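Local coordinates for protein cytochrome c, putative (Shewanella oneidensis, PDB 1SP3) that carries eight c-type hemes and probably works as a respiratory oxidoreductase, a tetrathionate reductase, at residues Q429-P432 and M433-K436; S219-K222 and L223-T227; T229-C232 and Q233-H236. All blocks are in the same frame, centred on the assembly; numbering follows the deposited sequence.

Contact 1 of 3, residues Q429-P432 and M433-K436. With HEC (heme c), chain J.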
loop_
_atom_site.group_PDB
_atom_site.type_symbol
_atom_site.label_atom_id
_atom_site.label_comp_id
_atom_site.label_asym_id
_atom_site.label_seq_id
_atom_site.Cartn_x
_atom_site.Cartn_y
_atom_site.Cartn_z
ATOM N N GLN A 429 11.632 22.698 20.576
ATOM C CA GLN A 429 11.281 23.361 21.821
ATOM C C GLN A 429 10.166 24.416 21.678
ATOM O O GLN A 429 10.456 25.637 21.743
ATOM C CB GLN A 429 12.568 23.926 22.410
ATOM C CG GLN A 429 13.420 22.723 22.702
ATOM C CD GLN A 429 14.757 22.991 23.330
ATOM O OE1 GLN A 429 15.469 22.014 23.594
ATOM N NE2 GLN A 429 15.125 24.242 23.599
ATOM N N GLY A 430 8.896 23.966 21.646
ATOM C CA GLY A 430 7.783 24.806 21.292
ATOM C C GLY A 430 7.748 25.281 19.842
ATOM O O GLY A 430 8.685 25.026 19.039
ATOM N N ASP A 431 6.643 25.919 19.501
ATOM C CA ASP A 431 6.378 26.506 18.224
ATOM C C ASP A 431 7.574 27.395 17.824
ATOM O O ASP A 431 7.877 28.337 18.571
ATOM C CB ASP A 431 5.162 27.402 18.363
ATOM C CG ASP A 431 4.745 28.031 17.019
ATOM O OD1 ASP A 431 5.562 28.074 16.079
ATOM O OD2 ASP A 431 3.609 28.452 16.849
ATOM N N PRO A 432 8.288 27.058 16.728
ATOM C CA PRO A 432 9.484 27.798 16.287
ATOM C C PRO A 432 9.254 29.278 16.025
ATOM O O PRO A 432 10.245 30.006 16.037
ATOM C CB PRO A 432 9.861 27.144 14.951
ATOM C CG PRO A 432 9.087 25.931 14.805
ATOM C CD PRO A 432 8.053 25.870 15.881
ATOM N N MET A 433 8.016 29.687 15.774
ATOM C CA MET A 433 7.686 31.088 15.608
ATOM C C MET A 433 7.597 31.856 16.941
ATOM O O MET A 433 7.879 33.051 16.970
ATOM C CB MET A 433 6.358 31.174 14.893
ATOM C CG MET A 433 6.034 32.545 14.397
ATOM S SD MET A 433 4.256 32.640 14.000
ATOM C CE MET A 433 4.331 32.194 12.501
ATOM N N LYS A 434 7.184 31.196 18.025
ATOM C CA LYS A 434 7.091 31.816 19.367
ATOM C C LYS A 434 8.485 31.827 19.979
ATOM O O LYS A 434 8.773 32.599 20.915
ATOM C CB LYS A 434 6.142 31.058 20.325
ATOM C CG LYS A 434 4.712 30.825 19.811
ATOM C CD LYS A 434 3.664 31.479 20.672
ATOM C CE LYS A 434 2.333 31.700 19.943
ATOM N NZ LYS A 434 2.460 32.522 18.705
ATOM N N ASN A 435 9.368 31.019 19.397
ATOM C CA ASN A 435 10.502 30.523 20.134
ATOM C C ASN A 435 11.738 30.283 19.323
ATOM O O ASN A 435 12.013 29.143 18.943
ATOM C CB ASN A 435 10.101 29.210 20.741
ATOM C CG ASN A 435 10.719 29.004 22.047
ATOM O OD1 ASN A 435 10.034 29.137 23.078
ATOM N ND2 ASN A 435 12.039 28.685 22.058
ATOM N N LYS A 436 12.487 31.354 19.084
ATOM C CA LYS A 436 13.650 31.338 18.189
ATOM C C LYS A 436 14.922 31.036 18.964
ATOM O O LYS A 436 15.919 31.755 18.836
ATOM C CB LYS A 436 13.804 32.690 17.435
ATOM C CG LYS A 436 12.914 33.905 17.915
ATOM C CD LYS A 436 13.399 34.565 19.266
ATOM C CE LYS A 436 12.352 35.554 19.892
ATOM N NZ LYS A 436 11.069 34.974 20.480
HETATM FE FE HEC J . 6.488 27.951 9.692
HETATM C CHA HEC J . 9.545 27.783 11.214
HETATM C CHB HEC J . 6.585 31.319 9.928
HETATM C CHC HEC J . 3.767 28.261 7.606
HETATM C CHD HEC J . 5.886 24.693 10.045
HETATM N NA HEC J . 7.861 29.299 10.408
HETATM C C1A HEC J . 9.020 29.027 11.066
HETATM C C2A HEC J . 9.569 30.284 11.600
HETATM C C3A HEC J . 8.746 31.272 11.237
HETATM C C4A HEC J . 7.664 30.654 10.477
HETATM C CMA HEC J . 8.840 32.794 11.576
HETATM C CAA HEC J . 10.872 30.353 12.432
HETATM C CBA HEC J . 12.043 30.211 11.456
HETATM C CGA HEC J . 12.184 31.427 10.533
HETATM O O1A HEC J . 12.642 32.546 11.007
HETATM O O2A HEC J . 11.877 31.238 9.297
HETATM N NB HEC J . 5.368 29.505 8.888
HETATM C C1B HEC J . 5.642 30.819 9.101
HETATM C C2B HEC J . 4.749 31.590 8.317
HETATM C C3B HEC J . 3.980 30.727 7.640
HETATM C C4B HEC J . 4.360 29.421 8.013
HETATM C CMB HEC J . 4.697 33.179 8.279
HETATM C CAB HEC J . 2.913 31.102 6.586
HETATM C CBB HEC J . 3.303 31.622 5.377
HETATM N NC HEC J . 5.054 26.768 8.986
HETATM C C1C HEC J . 3.978 27.046 8.182
HETATM C C2C HEC J . 3.186 25.866 7.999
HETATM C C3C HEC J . 3.765 24.903 8.709
HETATM C C4C HEC J . 4.958 25.439 9.338
HETATM C CMC HEC J . 1.881 25.805 7.161
HETATM C CAC HEC J . 3.418 23.377 8.916
HETATM C CBC HEC J . 3.268 22.337 8.037
HETATM N ND HEC J . 7.551 26.445 10.587
HETATM C C1D HEC J . 7.155 25.133 10.443
HETATM C C2D HEC J . 8.275 24.343 10.833
HETATM C C3D HEC J . 9.369 25.300 11.174
HETATM C C4D HEC J . 8.844 26.594 10.990
HETATM C CMD HEC J . 8.381 22.810 10.861
HETATM C CAD HEC J . 10.786 24.972 11.641
HETATM C CBD HEC J . 11.721 25.102 10.406
HETATM C CGD HEC J . 13.101 24.785 10.888
HETATM O O1D HEC J . 13.345 23.817 11.637
HETATM O O2D HEC J . 14.001 25.532 10.560
#

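Contact 2 of 3, residues S219-K222 and L223-T227. With HEC (heme c), chain J.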
loop_
_atom_site.group_PDB
_atom_site.type_symbol
_atom_site.label_atom_id
_atom_site.label_comp_id
_atom_site.label_asym_id
_atom_site.label_seq_id
_atom_site.Cartn_x
_atom_site.Cartn_y
_atom_site.Cartn_z
ATOM N N SER A 219 5.604 32.913 -4.406
ATOM C CA SER A 219 6.050 34.300 -4.417
ATOM C C SER A 219 6.388 34.661 -2.962
ATOM O O SER A 219 7.297 35.422 -2.690
ATOM C CB SER A 219 4.927 35.225 -4.934
ATOM O OG SER A 219 3.657 34.798 -4.448
ATOM N N ASN A 220 5.655 34.086 -2.012
ATOM C CA ASN A 220 5.935 34.354 -0.650
ATOM C C ASN A 220 7.234 33.632 -0.213
ATOM O O ASN A 220 7.254 32.406 -0.060
ATOM C CB ASN A 220 4.766 34.001 0.251
ATOM C CG ASN A 220 5.145 34.132 1.741
ATOM O OD1 ASN A 220 6.318 34.381 2.083
ATOM N ND2 ASN A 220 4.151 34.027 2.618
ATOM N N LYS A 221 8.297 34.402 0.039
ATOM C CA LYS A 221 9.585 33.795 0.210
ATOM C C LYS A 221 9.636 32.961 1.497
ATOM O O LYS A 221 10.476 32.057 1.661
ATOM C CB LYS A 221 10.655 34.876 0.153
ATOM C CG LYS A 221 12.010 34.527 0.780
ATOM C CD LYS A 221 12.587 35.692 1.570
ATOM C CE LYS A 221 14.146 35.646 1.610
ATOM N NZ LYS A 221 14.694 34.571 2.484
ATOM N N LYS A 222 8.758 33.283 2.441
ATOM C CA LYS A 222 8.842 32.625 3.730
ATOM C C LYS A 222 8.356 31.193 3.503
ATOM O O LYS A 222 8.855 30.259 4.125
ATOM C CB LYS A 222 8.001 33.374 4.751
ATOM C CG LYS A 222 7.687 32.569 6.003
ATOM C CD LYS A 222 8.994 32.328 6.790
ATOM C CE LYS A 222 9.754 33.582 7.096
ATOM N NZ LYS A 222 10.926 33.205 7.921
ATOM N N LEU A 223 7.465 31.011 2.555
ATOM C CA LEU A 223 7.025 29.652 2.277
ATOM C C LEU A 223 8.112 28.851 1.619
ATOM O O LEU A 223 8.302 27.672 1.993
ATOM C CB LEU A 223 5.779 29.550 1.442
ATOM C CG LEU A 223 4.519 30.018 2.121
ATOM C CD1 LEU A 223 3.508 30.173 0.990
ATOM C CD2 LEU A 223 3.946 29.013 3.196
ATOM N N ASN A 224 8.815 29.461 0.651
ATOM C CA ASN A 224 10.029 28.858 0.128
ATOM C C ASN A 224 11.048 28.555 1.202
ATOM O O ASN A 224 11.669 27.486 1.150
ATOM C CB ASN A 224 10.690 29.751 -0.967
ATOM C CG ASN A 224 9.724 30.084 -2.067
ATOM O OD1 ASN A 224 8.806 29.306 -2.290
ATOM N ND2 ASN A 224 9.905 31.255 -2.774
ATOM N N THR A 225 11.269 29.429 2.189
ATOM C CA THR A 225 12.265 28.942 3.120
ATOM C C THR A 225 11.866 27.572 3.869
ATOM O O THR A 225 12.742 26.792 4.253
ATOM C CB THR A 225 12.981 30.014 4.020
ATOM O OG1 THR A 225 13.025 29.599 5.422
ATOM C CG2 THR A 225 12.473 31.389 3.977
ATOM N N HIS A 226 10.568 27.304 4.036
ATOM C CA HIS A 226 10.095 26.110 4.702
ATOM C C HIS A 226 10.411 24.844 3.959
ATOM O O HIS A 226 10.467 23.752 4.566
ATOM C CB HIS A 226 8.583 26.177 4.907
ATOM C CG HIS A 226 8.177 27.055 6.080
ATOM N ND1 HIS A 226 8.292 28.433 6.067
ATOM C CD2 HIS A 226 7.634 26.742 7.286
ATOM C CE1 HIS A 226 7.804 28.936 7.196
ATOM N NE2 HIS A 226 7.396 27.926 7.955
ATOM N N THR A 227 10.623 24.937 2.654
ATOM C CA THR A 227 10.739 23.691 1.939
ATOM C C THR A 227 12.016 22.960 2.235
ATOM O O THR A 227 12.084 21.814 1.863
ATOM C CB THR A 227 10.618 23.837 0.362
ATOM O OG1 THR A 227 11.746 24.564 -0.082
ATOM C CG2 THR A 227 9.530 24.753 -0.013
HETATM FE FE HEC J . 6.488 27.951 9.692
HETATM C CHA HEC J . 9.545 27.783 11.214
HETATM C CHB HEC J . 6.585 31.319 9.928
HETATM C CHC HEC J . 3.767 28.261 7.606
HETATM C CHD HEC J . 5.886 24.693 10.045
HETATM N NA HEC J . 7.861 29.299 10.408
HETATM C C1A HEC J . 9.020 29.027 11.066
HETATM C C2A HEC J . 9.569 30.284 11.600
HETATM C C3A HEC J . 8.746 31.272 11.237
HETATM C C4A HEC J . 7.664 30.654 10.477
HETATM C CMA HEC J . 8.840 32.794 11.576
HETATM C CAA HEC J . 10.872 30.353 12.432
HETATM C CBA HEC J . 12.043 30.211 11.456
HETATM C CGA HEC J . 12.184 31.427 10.533
HETATM O O1A HEC J . 12.642 32.546 11.007
HETATM O O2A HEC J . 11.877 31.238 9.297
HETATM N NB HEC J . 5.368 29.505 8.888
HETATM C C1B HEC J . 5.642 30.819 9.101
HETATM C C2B HEC J . 4.749 31.590 8.317
HETATM C C3B HEC J . 3.980 30.727 7.640
HETATM C C4B HEC J . 4.360 29.421 8.013
HETATM C CMB HEC J . 4.697 33.179 8.279
HETATM C CAB HEC J . 2.913 31.102 6.586
HETATM C CBB HEC J . 3.303 31.622 5.377
HETATM N NC HEC J . 5.054 26.768 8.986
HETATM C C1C HEC J . 3.978 27.046 8.182
HETATM C C2C HEC J . 3.186 25.866 7.999
HETATM C C3C HEC J . 3.765 24.903 8.709
HETATM C C4C HEC J . 4.958 25.439 9.338
HETATM C CMC HEC J . 1.881 25.805 7.161
HETATM C CAC HEC J . 3.418 23.377 8.916
HETATM C CBC HEC J . 3.268 22.337 8.037
HETATM N ND HEC J . 7.551 26.445 10.587
HETATM C C1D HEC J . 7.155 25.133 10.443
HETATM C C2D HEC J . 8.275 24.343 10.833
HETATM C C3D HEC J . 9.369 25.300 11.174
HETATM C C4D HEC J . 8.844 26.594 10.990
HETATM C CMD HEC J . 8.381 22.810 10.861
HETATM C CAD HEC J . 10.786 24.972 11.641
HETATM C CBD HEC J . 11.721 25.102 10.406
HETATM C CGD HEC J . 13.101 24.785 10.888
HETATM O O1D HEC J . 13.345 23.817 11.637
HETATM O O2D HEC J . 14.001 25.532 10.560
#

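Contact 3 of 3, residues T229-C232 and Q233-H236. With HEC (heme c), chain I.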
loop_
_atom_site.group_PDB
_atom_site.type_symbol
_atom_site.label_atom_id
_atom_site.label_comp_id
_atom_site.label_asym_id
_atom_site.label_seq_id
_atom_site.Cartn_x
_atom_site.Cartn_y
_atom_site.Cartn_z
ATOM N N THR A 229 12.688 22.008 5.029
ATOM C CA THR A 229 12.393 21.260 6.255
ATOM C C THR A 229 11.057 20.492 6.161
ATOM O O THR A 229 10.795 19.462 6.809
ATOM C CB THR A 229 12.351 22.311 7.431
ATOM O OG1 THR A 229 13.689 22.703 7.737
ATOM C CG2 THR A 229 11.857 21.712 8.770
ATOM N N VAL A 230 10.173 21.084 5.452
ATOM C CA VAL A 230 8.792 20.617 5.340
ATOM C C VAL A 230 8.599 20.139 3.876
ATOM O O VAL A 230 8.778 20.935 2.898
ATOM C CB VAL A 230 7.785 21.686 5.711
ATOM C CG1 VAL A 230 6.444 21.103 5.622
ATOM C CG2 VAL A 230 8.028 22.222 7.133
ATOM N N ALA A 231 8.212 18.874 3.748
ATOM C CA ALA A 231 7.969 18.258 2.423
ATOM C C ALA A 231 6.828 18.921 1.760
ATOM O O ALA A 231 5.860 19.282 2.440
ATOM C CB ALA A 231 7.615 16.769 2.579
ATOM N N CYS A 232 6.871 19.042 0.431
ATOM C CA CYS A 232 5.735 19.649 -0.269
ATOM C C CYS A 232 4.439 18.997 0.142
ATOM O O CYS A 232 3.412 19.652 0.344
ATOM C CB CYS A 232 5.872 19.533 -1.827
ATOM S SG CYS A 232 7.502 19.850 -2.501
ATOM N N GLN A 233 4.470 17.665 0.186
ATOM C CA GLN A 233 3.287 16.842 0.491
ATOM C C GLN A 233 2.653 17.264 1.804
ATOM O O GLN A 233 1.456 17.244 1.952
ATOM C CB GLN A 233 3.739 15.369 0.609
ATOM C CG GLN A 233 4.060 14.691 -0.766
ATOM C CD GLN A 233 5.488 14.770 -1.111
ATOM O OE1 GLN A 233 6.191 15.734 -0.709
ATOM N NE2 GLN A 233 5.991 13.728 -1.802
ATOM N N THR A 234 3.434 17.669 2.798
ATOM C CA THR A 234 2.831 18.103 4.074
ATOM C C THR A 234 1.829 19.247 3.966
ATOM O O THR A 234 0.687 19.174 4.455
ATOM C CB THR A 234 3.998 18.385 5.072
ATOM O OG1 THR A 234 4.646 17.144 5.346
ATOM C CG2 THR A 234 3.493 18.923 6.496
ATOM N N CYS A 235 2.230 20.355 3.337
ATOM C CA CYS A 235 1.294 21.476 3.186
ATOM C C CYS A 235 0.162 21.245 2.160
ATOM O O CYS A 235 -0.945 21.754 2.296
ATOM C CB CYS A 235 2.088 22.734 2.860
ATOM S SG CYS A 235 3.151 23.173 4.308
ATOM N N HIS A 236 0.443 20.458 1.139
ATOM C CA HIS A 236 -0.393 20.362 -0.042
ATOM C C HIS A 236 -1.288 19.159 -0.073
ATOM O O HIS A 236 -2.126 19.025 -0.975
ATOM C CB HIS A 236 0.515 20.384 -1.245
ATOM C CG HIS A 236 1.056 21.758 -1.501
ATOM N ND1 HIS A 236 0.224 22.805 -1.838
ATOM C CD2 HIS A 236 2.297 22.276 -1.407
ATOM C CE1 HIS A 236 0.933 23.902 -1.960
ATOM N NE2 HIS A 236 2.198 23.601 -1.761
HETATM FE FE HEC I . 3.299 25.263 -1.803
HETATM C CHA HEC I . 1.140 27.279 -3.151
HETATM C CHB HEC I . 4.014 23.822 -4.805
HETATM C CHC HEC I . 6.065 23.533 -0.424
HETATM C CHD HEC I . 2.403 26.150 1.335
HETATM N NA HEC I . 2.728 25.533 -3.737
HETATM C C1A HEC I . 1.844 26.518 -4.051
HETATM C C2A HEC I . 1.661 26.437 -5.481
HETATM C C3A HEC I . 2.463 25.500 -5.985
HETATM C C4A HEC I . 3.122 24.862 -4.861
HETATM C CMA HEC I . 2.603 25.155 -7.498
HETATM C CAA HEC I . 0.766 27.415 -6.284
HETATM C CBA HEC I . 1.618 28.676 -6.468
HETATM C CGA HEC I . 0.784 29.772 -7.106
HETATM O O1A HEC I . 0.511 29.693 -8.296
HETATM O O2A HEC I . 0.331 30.689 -6.396
HETATM N NB HEC I . 4.749 23.972 -2.457
HETATM C C1B HEC I . 4.769 23.448 -3.733
HETATM C C2B HEC I . 5.860 22.560 -3.829
HETATM C C3B HEC I . 6.460 22.524 -2.664
HETATM C C4B HEC I . 5.781 23.397 -1.774
HETATM C CMB HEC I . 6.279 21.877 -5.147
HETATM C CAB HEC I . 7.749 21.750 -2.314
HETATM C CBB HEC I . 8.775 22.151 -3.106
HETATM N NC HEC I . 4.099 24.892 0.103
HETATM C C1C HEC I . 5.173 24.096 0.427
HETATM C C2C HEC I . 5.257 24.040 1.834
HETATM C C3C HEC I . 4.212 24.765 2.341
HETATM C C4C HEC I . 3.478 25.319 1.229
HETATM C CMC HEC I . 6.333 23.203 2.557
HETATM C CAC HEC I . 3.817 24.979 3.846
HETATM C CBC HEC I . 4.691 25.266 4.876
HETATM N ND HEC I . 1.992 26.467 -0.981
HETATM C C1D HEC I . 1.732 26.731 0.332
HETATM C C2D HEC I . 0.703 27.744 0.455
HETATM C C3D HEC I . 0.272 27.982 -0.925
HETATM C C4D HEC I . 1.149 27.228 -1.762
HETATM C CMD HEC I . 0.086 28.296 1.803
HETATM C CAD HEC I . -0.844 28.999 -1.430
HETATM C CBD HEC I . -0.119 30.361 -1.494
HETATM C CGD HEC I . 0.276 30.526 -2.951
HETATM O O1D HEC I . -0.662 30.403 -3.851
HETATM O O2D HEC I . 1.521 30.777 -3.230
#

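Contact 1 of 3, residues Q429-P432 and M433-K436
D431 OD1 accepts two hydrogen bonds, one from the backbone N of M433 at 3.0 Å (N-H...O angle 159°) and one from ND1 of H415, an axial ligand of the heme iron. The amide of M433 meets this oxygen from above the carboxylate plane. With CG of D431 anti to the backbone N (chi1 -177°), the carboxylate lies beside the carbonyl carbon, near the M433 amide. The other oxygen, OD2, is held by N416 N. Here, in the loop after helix 411-414, an Asx turn is combined with a type I beta turn at positions 431 to 434: K434 N reaches back to D431 O at 3.0 Å, and P432 and M433 fill the corner. With an alanine here, the imidazole of H415 would probably lose the acceptor that fixes its rotation on the iron, and M433 N would be left without its mate. P432 lies over pyrrole D of the heme, its CG 3.7 Å from C3D. M433 lies alongside D431, but its chain bends at chi3 (-90°) and brings CE over the macrocycle, 3.5 Å from CHB. K434 crosses D431 at a slant through CG, 3.7 Å from D431 CB, while its NZ bonds to N416 OD1. Further along, the amide carbon CG of N435 approaches Q429 O at 3.4 Å.

Contact 2 of 3, residues S219-K222 and L223-T227
K222 O receives the imidazole of H226 through ND1 at 2.7 Å, a nearly straight bond (159° at the hydrogen) with the carbonyl oxygen close to the ring plane. The same oxygen also takes a weak bond from H226 N, so one carbonyl holds both the backbone and the ring of this histidine. Other polar bonds wind the turn: T225 N donates to K221 O at 2.8 Å, and L223 N to N220 O at 3.0 Å. At the start, N220 occupies the N-cap. Its OD1 accepts K222 N at 2.7 Å; with CG anti to the backbone N (chi1 173°), OD1 is placed near K222 N, which comes to it from above the amide's carbonyl plane. N224 OD1 is hydrogen-bonded to ND1 of H218, an iron ligand of the neighbouring heme.

These bonds belong to the short helix 221-226, which presents H226 as one axial ligand of a bis-histidine c-type heme, with H415 as the other. NE2 of H226 binds the iron at 2.0 Å, and the ND1 bond to K222 O fixes the rotation of the ring and would probably make it a more electron-rich ligand. K222 NZ also donates a hydrogen bond to propionate oxygen O2A of the heme, 2.6 Å away, after the chain bends at chi2 and chi3.

Apolar contacts complete the arrangement. K222 CD passes beside H226 CE1 at 3.6 Å, and L223 CD2 meets CBB of the heme at 3.5 Å. N220 and L223 cross at about a right angle, with N220 ND2 lying by L223 CG.

Contact 3 of 3, residues T229-C232 and Q233-H236
T234 N donates to A231 O at 2.9 Å, and the next carbonyl, C232 O, takes H236 N at 3.2 Å, an i+4 bond after the i+3 bond, approached nearly along the C=O axis (162°). Between them these bonds give partners to the carbonyl just before helix 232-236 and to that of C232. The sequence from C232 to H236 is the CXXCH motif of c-type cytochromes, and the helical turn aims its three heme-binding groups at one macrocycle. Both cysteines hold SG anti to their carbonyl carbon, which directs C232 SG to a thioether bond with CAB and C235 SG to one with CAC at 2.0 Å. H236 NE2 binds the iron, also at 2.0 Å, and H218 supplies the second axial ligand.

T234 OG1 and Q233 NE2 find their partners outside the turn. T234 OG1 bonds to I326 O, while Q233 NE2 bonds both N399 OD1 and D205 OD2. The bend of Q233 at chi2 (94°) carries OE1 back to 3.7 Å from A231 CB. V230 crosses T234 at about a right angle, CG1 meeting T234 CB at 3.7 Å, and the same methyl lies against CMC of the heme.

Backbone bonds join T229 and A231 to I326, which lies in strand 325-339. Q233 and T234 also pack on this strand, T234 touches Y288 of strand 287-291, and C235 and H236 bond through the backbone to L409 and S403.

Overall arrangement
From the N terminus, the chain meets contact 2 first, on helix 221-226. Contact 3 follows directly on the same run of chain, at helix 232-236, with centres about 11 Å apart. Contact 1 comes much later, in the loop after helix 411-414, with its centre about 18 Å from that of contact 2. All three are local turns in series, so none encloses or crosses another. The long-range tie is made by heme: contacts 1 and 2 approach the same macrocycle from its two faces, uniting the late loop with helix 221-226, while contact 3 binds the adjacent heme and joins that region to the mixed sheet.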